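PDB 6DLM: Dhd127_a from Synthetic construct, which pairs as a computationally designed helical hairpin with the separate chain Dhd127_b to form a coiled-coil heterodimer. Local coordinates for residues A[49-52]-A[53-56]; A[67-70]-A[71-75]; A[9-12]-A[13-17]. All blocks are in the same frame, centred on the assembly; numbering follows the deposited sequence. Where two conformers were deposited one is given.

Contact 1. Residues A[49-52]-A[53-56]; sequences LEDL and HREL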
# COMPACT_ATOMS: atom_id res chain seq x y z
N LEU A 49 -14.18 1.62 -2.87
CA LEU A 49 -13.16 0.89 -2.13
C LEU A 49 -12.61 -0.27 -2.96
O LEU A 49 -11.42 -0.47 -3.00
CB LEU A 49 -13.72 0.33 -0.83
CG LEU A 49 -14.10 1.38 0.20
CD1 LEU A 49 -14.51 0.69 1.49
CD2 LEU A 49 -12.96 2.35 0.42
N GLU A 50 -13.48 -1.03 -3.63
CA GLU A 50 -12.99 -2.10 -4.48
C GLU A 50 -12.11 -1.57 -5.60
O GLU A 50 -11.10 -2.18 -5.89
CB GLU A 50 -14.13 -2.84 -5.15
CG GLU A 50 -15.24 -3.28 -4.23
CD GLU A 50 -16.10 -4.31 -4.90
OE1 GLU A 50 -17.24 -3.98 -5.28
OE2 GLU A 50 -15.62 -5.44 -5.08
N ASP A 51 -12.50 -0.47 -6.22
CA ASP A 51 -11.69 0.09 -7.28
C ASP A 51 -10.29 0.43 -6.73
O ASP A 51 -9.30 0.12 -7.37
CB ASP A 51 -12.33 1.36 -7.83
CG ASP A 51 -13.54 1.08 -8.71
OD1 ASP A 51 -13.80 -0.09 -9.02
OD2 ASP A 51 -14.23 2.05 -9.08
N LEU A 52 -10.24 1.03 -5.55
CA LEU A 52 -8.98 1.38 -4.92
C LEU A 52 -8.14 0.12 -4.65
O LEU A 52 -6.94 0.11 -4.91
CB LEU A 52 -9.27 2.12 -3.63
CG LEU A 52 -8.27 3.11 -3.06
CD1 LEU A 52 -7.49 3.87 -4.13
CD2 LEU A 52 -9.03 4.08 -2.18
N HIS A 53 -8.75 -0.94 -4.15
CA HIS A 53 -8.01 -2.18 -3.95
C HIS A 53 -7.44 -2.69 -5.27
O HIS A 53 -6.28 -3.05 -5.32
CB HIS A 53 -8.95 -3.24 -3.40
CG HIS A 53 -9.07 -3.24 -1.92
ND1 HIS A 53 -8.27 -4.02 -1.11
CD2 HIS A 53 -9.88 -2.55 -1.09
CE1 HIS A 53 -8.59 -3.81 0.15
NE2 HIS A 53 -9.57 -2.93 0.19
N ARG A 54 -8.23 -2.62 -6.33
CA ARG A 54 -7.80 -3.10 -7.64
C ARG A 54 -6.60 -2.31 -8.12
O ARG A 54 -5.61 -2.87 -8.55
CB ARG A 54 -8.94 -2.90 -8.65
CG ARG A 54 -8.85 -3.78 -9.89
CD ARG A 54 -9.76 -3.34 -11.04
NE ARG A 54 -11.06 -2.82 -10.60
CZ ARG A 54 -11.93 -3.50 -9.88
NH1 ARG A 54 -13.08 -2.94 -9.53
NH2 ARG A 54 -11.66 -4.73 -9.48
N GLU A 55 -6.66 -1.00 -7.96
CA GLU A 55 -5.56 -0.14 -8.35
C GLU A 55 -4.31 -0.41 -7.50
O GLU A 55 -3.20 -0.35 -8.00
CB GLU A 55 -5.98 1.33 -8.30
CG GLU A 55 -7.12 1.62 -9.26
CD GLU A 55 -6.76 1.29 -10.71
OE1 GLU A 55 -5.73 1.80 -11.18
OE2 GLU A 55 -7.49 0.53 -11.37
N LEU A 56 -4.50 -0.64 -6.21
CA LEU A 56 -3.37 -0.93 -5.33
C LEU A 56 -2.68 -2.25 -5.69
O LEU A 56 -1.46 -2.33 -5.72
CB LEU A 56 -3.84 -0.94 -3.88
CG LEU A 56 -3.93 0.46 -3.28
CD1 LEU A 56 -4.87 0.50 -2.10
CD2 LEU A 56 -2.54 0.92 -2.90
O HOH W 1 -9.94 0.67 -10.20
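L49 to L52 and H53 to L56 form continuous alpha helix: the backbone N atoms of H53, R54, E55 and L56 each donate to the O atom of the residue four places earlier, L49, E50, D51 and L52, always at 2.9 Å. On the polar side D51 and R54 lie next to each other and point the same way. R54 NH1 gives a salt-bridging hydrogen bond to D51 OD1 at 3.0 Å. The donor comes in nearly along the C-O axis, but the bond is bent at 141° and the carboxylate and guanidinium planes stand 66° apart, so this is a single-point grip and not a flat two-pronged pairing. R54 gets there by folding at chi3 (-37°), which swings its guanidinium back along the helix and sets one face above E50 O. The other D51 oxygen, OD2, pairs with K47, so the carboxylate sits between two positive groups that would probably favour its charged form. E50 turns elsewhere, to a salt bridge with K37 of the Dhd127_b chain. A water donates to D51 O and E55 OE2, though E55 has two conformers and this bridge is less certain for it.

The buried side is simpler. H53 lays its ring edge beside the backbone, CD2 coming 3.2 Å from L49 O in the plane of the ring. One turn apart, L52 CG and L56 CD1 touch loosely at 4.4 Å. L56 reaches L18, L21, L22 and L25 on helix 3-37 and also L26 of the Dhd127_b chain, while L49 packs on L33 and H53 on K30 of that same partner. This part of helix 44-73 therefore faces both its hairpin mate and the other subunit.

Contact 2. Residues A[67-70]-A[71-75]; sequences HREI and RERSR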
# COMPACT_ATOMS: atom_id res chain seq x y z
N HIS A 67 11.41 -4.25 -9.62
CA HIS A 67 12.48 -4.95 -8.93
C HIS A 67 13.13 -5.98 -9.87
O HIS A 67 14.33 -6.09 -9.90
CB HIS A 67 11.97 -5.69 -7.69
CG HIS A 67 11.45 -4.79 -6.62
ND1 HIS A 67 10.60 -5.23 -5.63
CD2 HIS A 67 11.65 -3.47 -6.39
CE1 HIS A 67 10.31 -4.22 -4.83
NE2 HIS A 67 10.94 -3.15 -5.26
N ARG A 68 12.32 -6.68 -10.65
CA ARG A 68 12.86 -7.66 -11.59
C ARG A 68 13.77 -6.97 -12.60
O ARG A 68 14.86 -7.45 -12.86
CB ARG A 68 11.75 -8.39 -12.32
CG ARG A 68 12.26 -9.38 -13.36
CD ARG A 68 11.11 -10.00 -14.14
NE ARG A 68 10.29 -8.96 -14.74
CZ ARG A 68 10.61 -8.31 -15.85
NH1 ARG A 68 11.74 -8.59 -16.47
NH2 ARG A 68 9.81 -7.36 -16.32
N GLU A 69 13.37 -5.83 -13.15
CA GLU A 69 14.23 -5.11 -14.07
C GLU A 69 15.54 -4.71 -13.37
O GLU A 69 16.59 -4.84 -13.96
CB GLU A 69 13.52 -3.87 -14.60
CG GLU A 69 12.30 -4.16 -15.45
CD GLU A 69 12.64 -4.42 -16.90
OE1 GLU A 69 13.83 -4.43 -17.23
OE2 GLU A 69 11.72 -4.61 -17.70
N ILE A 70 15.45 -4.26 -12.13
CA ILE A 70 16.65 -3.87 -11.41
C ILE A 70 17.57 -5.07 -11.20
O ILE A 70 18.75 -4.98 -11.47
CB ILE A 70 16.33 -3.21 -10.07
CG1 ILE A 70 15.71 -1.84 -10.31
CG2 ILE A 70 17.59 -3.07 -9.23
CD1 ILE A 70 14.94 -1.31 -9.13
N ARG A 71 17.03 -6.22 -10.82
CA ARG A 71 17.85 -7.41 -10.62
C ARG A 71 18.51 -7.89 -11.91
O ARG A 71 19.70 -8.16 -11.93
CB ARG A 71 17.03 -8.56 -10.03
CG ARG A 71 16.45 -8.27 -8.67
CD ARG A 71 15.99 -9.54 -7.98
NE ARG A 71 15.58 -9.27 -6.61
CZ ARG A 71 14.33 -9.05 -6.23
NH1 ARG A 71 13.35 -9.10 -7.11
NH2 ARG A 71 14.07 -8.81 -4.96
N GLU A 72 17.75 -7.90 -12.99
CA GLU A 72 18.26 -8.33 -14.29
C GLU A 72 19.43 -7.45 -14.76
O GLU A 72 20.33 -7.94 -15.42
CB GLU A 72 17.15 -8.34 -15.35
CG GLU A 72 16.04 -9.32 -15.05
CD GLU A 72 14.99 -9.38 -16.14
OE1 GLU A 72 15.01 -8.50 -17.03
OE2 GLU A 72 14.14 -10.29 -16.11
N ARG A 73 19.39 -6.18 -14.40
CA ARG A 73 20.46 -5.27 -14.73
C ARG A 73 21.65 -5.23 -13.73
O ARG A 73 22.64 -4.58 -14.03
CB ARG A 73 19.87 -3.89 -15.02
CG ARG A 73 19.02 -3.89 -16.28
CD ARG A 73 18.07 -2.72 -16.40
NE ARG A 73 16.95 -3.02 -17.29
CZ ARG A 73 16.93 -2.76 -18.59
NH1 ARG A 73 17.98 -2.19 -19.16
NH2 ARG A 73 15.88 -3.08 -19.32
N SER A 74 21.58 -5.88 -12.57
CA SER A 74 22.71 -5.93 -11.65
C SER A 74 23.44 -7.30 -11.59
O SER A 74 24.07 -7.59 -10.58
CB SER A 74 22.22 -5.56 -10.26
OG SER A 74 21.40 -4.41 -10.31
N ARG A 75 23.33 -8.17 -12.61
CA ARG A 75 23.97 -9.47 -12.57
C ARG A 75 25.28 -9.43 -13.33
O ARG A 75 26.04 -10.40 -13.36
CB ARG A 75 23.04 -10.50 -13.22
OXT ARG A 75 25.62 -8.43 -13.96
O HOH W 2 15.84 -6.53 -18.36
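I70 and S74 meet on the tight side of this contact, where helix 44-73 runs out and S74 OG donates to I70 O at 2.9 Å. The hydroxyl comes from above the carbonyl plane, 37° out of it, and the same oxygen takes a weak bond from R73 N. S74 OG is also hydrogen-bonded to R4 on helix 3-37. Here too are the buried H67 and I70: H67 lies against L11 of its own chain and L19 of the Dhd127_b chain, and I70 against L11 of its own chain and I8 of the Dhd127_b chain. In the conformer given, R71 stretches back along the helix so that NH1 stands 3.7 Å from H67 CB, while its NH2 forms a salt bridge with E16 of the Dhd127_b chain.

The more open side is dominated by charge, though E69 and R73 also touch L7 of helix 3-37. R68 NH1 donates to E72 OE2 at 3.0 Å; the oxygen lies in the guanidinium plane, but the nitrogen stands well above the carboxylate plane, 48° out of it. R68 bends at chi3 (56°), which turns NH1 toward E72. E69 and R73 run alongside each other, and R73 NH2 meets E69 OE1 at 3.2 Å on its syn side but tilted out of the carboxylate plane, with R73 NE adding a weak second bond. E69 OE1 and E72 OE1 are 4.2 Å apart, with a tentative water bridge between them. R68 NH2 pairs with E65. A leucine in place of R68 would probably leave E72 and E65 without their positive mate. The pattern is a salt-bridge network with pairs spaced three and four residues apart, characteristic of the outward face of a coiled-coil helix, here close to its C-terminal end.

Contact 3. Residues A[9-12]-A[13-17]; sequences KELA and DLSQH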
# COMPACT_ATOMS: atom_id res chain seq x y z
N LYS A 9 15.12 5.82 -9.72
CA LYS A 9 14.23 6.95 -9.56
C LYS A 9 12.76 6.55 -9.87
O LYS A 9 11.86 6.99 -9.17
CB LYS A 9 14.69 8.13 -10.42
CG LYS A 9 15.94 8.81 -9.87
CD LYS A 9 16.50 9.81 -10.86
CE LYS A 9 17.38 10.84 -10.17
NZ LYS A 9 18.23 10.21 -9.13
N GLU A 10 12.52 5.74 -10.90
CA GLU A 10 11.17 5.28 -11.20
C GLU A 10 10.64 4.46 -10.03
O GLU A 10 9.48 4.60 -9.66
CB GLU A 10 11.16 4.44 -12.48
CG GLU A 10 9.80 3.87 -12.84
CD GLU A 10 9.67 3.41 -14.29
OE1 GLU A 10 8.83 2.53 -14.54
OE2 GLU A 10 10.40 3.92 -15.15
N LEU A 11 11.48 3.63 -9.43
CA LEU A 11 11.06 2.85 -8.29
C LEU A 11 10.64 3.78 -7.13
O LEU A 11 9.69 3.54 -6.48
CB LEU A 11 12.17 1.91 -7.85
CG LEU A 11 11.86 1.02 -6.68
CD1 LEU A 11 10.59 0.22 -6.92
CD2 LEU A 11 13.02 0.08 -6.38
N ALA A 12 11.40 4.84 -6.91
CA ALA A 12 11.03 5.80 -5.89
C ALA A 12 9.67 6.45 -6.24
O ALA A 12 8.83 6.62 -5.37
CB ALA A 12 12.09 6.87 -5.73
N ASP A 13 9.46 6.78 -7.51
CA ASP A 13 8.19 7.36 -7.92
C ASP A 13 7.03 6.39 -7.63
O ASP A 13 6.03 6.79 -7.07
CB ASP A 13 8.20 7.62 -9.42
CG ASP A 13 9.00 8.84 -9.81
OD1 ASP A 13 9.40 9.63 -8.94
OD2 ASP A 13 9.22 9.00 -11.02
N LEU A 14 7.19 5.14 -8.02
CA LEU A 14 6.16 4.13 -7.78
C LEU A 14 5.91 3.88 -6.28
O LEU A 14 4.77 3.75 -5.87
CB LEU A 14 6.53 2.81 -8.44
CG LEU A 14 6.72 2.85 -9.96
CD1 LEU A 14 7.19 1.50 -10.46
CD2 LEU A 14 5.43 3.26 -10.65
N SER A 15 6.97 3.83 -5.49
CA SER A 15 6.79 3.61 -4.07
C SER A 15 5.99 4.74 -3.41
O SER A 15 5.08 4.48 -2.65
CB SER A 15 8.14 3.46 -3.39
OG SER A 15 8.86 2.38 -3.95
N GLN A 16 6.33 5.99 -3.71
CA GLN A 16 5.59 7.11 -3.15
C GLN A 16 4.12 7.09 -3.59
O GLN A 16 3.24 7.31 -2.79
CB GLN A 16 6.24 8.44 -3.52
CG GLN A 16 7.64 8.59 -2.97
CD GLN A 16 8.17 9.99 -3.13
OE1 GLN A 16 8.13 10.56 -4.21
NE2 GLN A 16 8.68 10.56 -2.04
N HIS A 17 3.88 6.78 -4.85
CA HIS A 17 2.52 6.69 -5.35
C HIS A 17 1.74 5.59 -4.60
O HIS A 17 0.62 5.80 -4.19
CB HIS A 17 2.55 6.38 -6.85
CG HIS A 17 1.23 5.98 -7.41
ND1 HIS A 17 0.94 4.69 -7.77
CD2 HIS A 17 0.12 6.70 -7.68
CE1 HIS A 17 -0.29 4.63 -8.24
NE2 HIS A 17 -0.81 5.84 -8.20
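K9, E10, L11 and A12 hand their carbonyl oxygens to the N-H groups of D13, L14, S15 and Q16, the regular backbone bonding of an alpha helix. Three of these bonds are 2.9 Å from N to O, and the one from Q16 N to A12 O stretches to 3.1 Å.

A second kind of hydrogen bond involves a side chain. S15 OG donates to L11 O at 2.9 Å, and as S15 N bonds to the same oxygen, L11 O is held twice, from opposite faces of its carbonyl plane. The hydroxyl can do this because chi1 of S15 (-59°) sets OG beside its own backbone N and turns it back toward the preceding turn. It also makes a weak hydrogen bond to Q15 of the Dhd127_b chain.

The remaining contacts are apolar or van der Waals. L14 lays CG 3.3 Å from E10 O and brings CD1 to 4.3 Å from E10 CG, so the glutamate's aliphatic stem and the leucine run near each other. L11 CD1 comes 4.1 Å from S15 OG. Beyond the turn, L11 and L14 both touch T66 on helix 44-73, whereas A12 packs on L71 and Q16 on V68 of the Dhd127_b chain.

No ion pair joins the two segments; K9 sends its amine to E72 of the Dhd127_b chain. The chemistry implies that backbone bonding holds this piece together, with the buried serine hydroxyl satisfied largely by its own helix, while K9's charge and the apolar side chains are turned to the neighbouring helices.

From the N terminus the chain first reaches contact 3 on helix 3-37, then turns and comes back as helix 44-73, which carries contact 1 early and contact 2 at its end. Each contact lies within one unbroken run of residues, so none closes a loop; they follow in series, with no nesting or crossing. The hairpin nevertheless brings the first and last together: L11 CD2 of contact 3 meets I70 CD1 of contact 2 at 3.6 Å, tying the two helices near the chain termini. Contact 1 touches neither, its centre being about 28 Å from that of contact 2 and about 19 Å from that of contact 3.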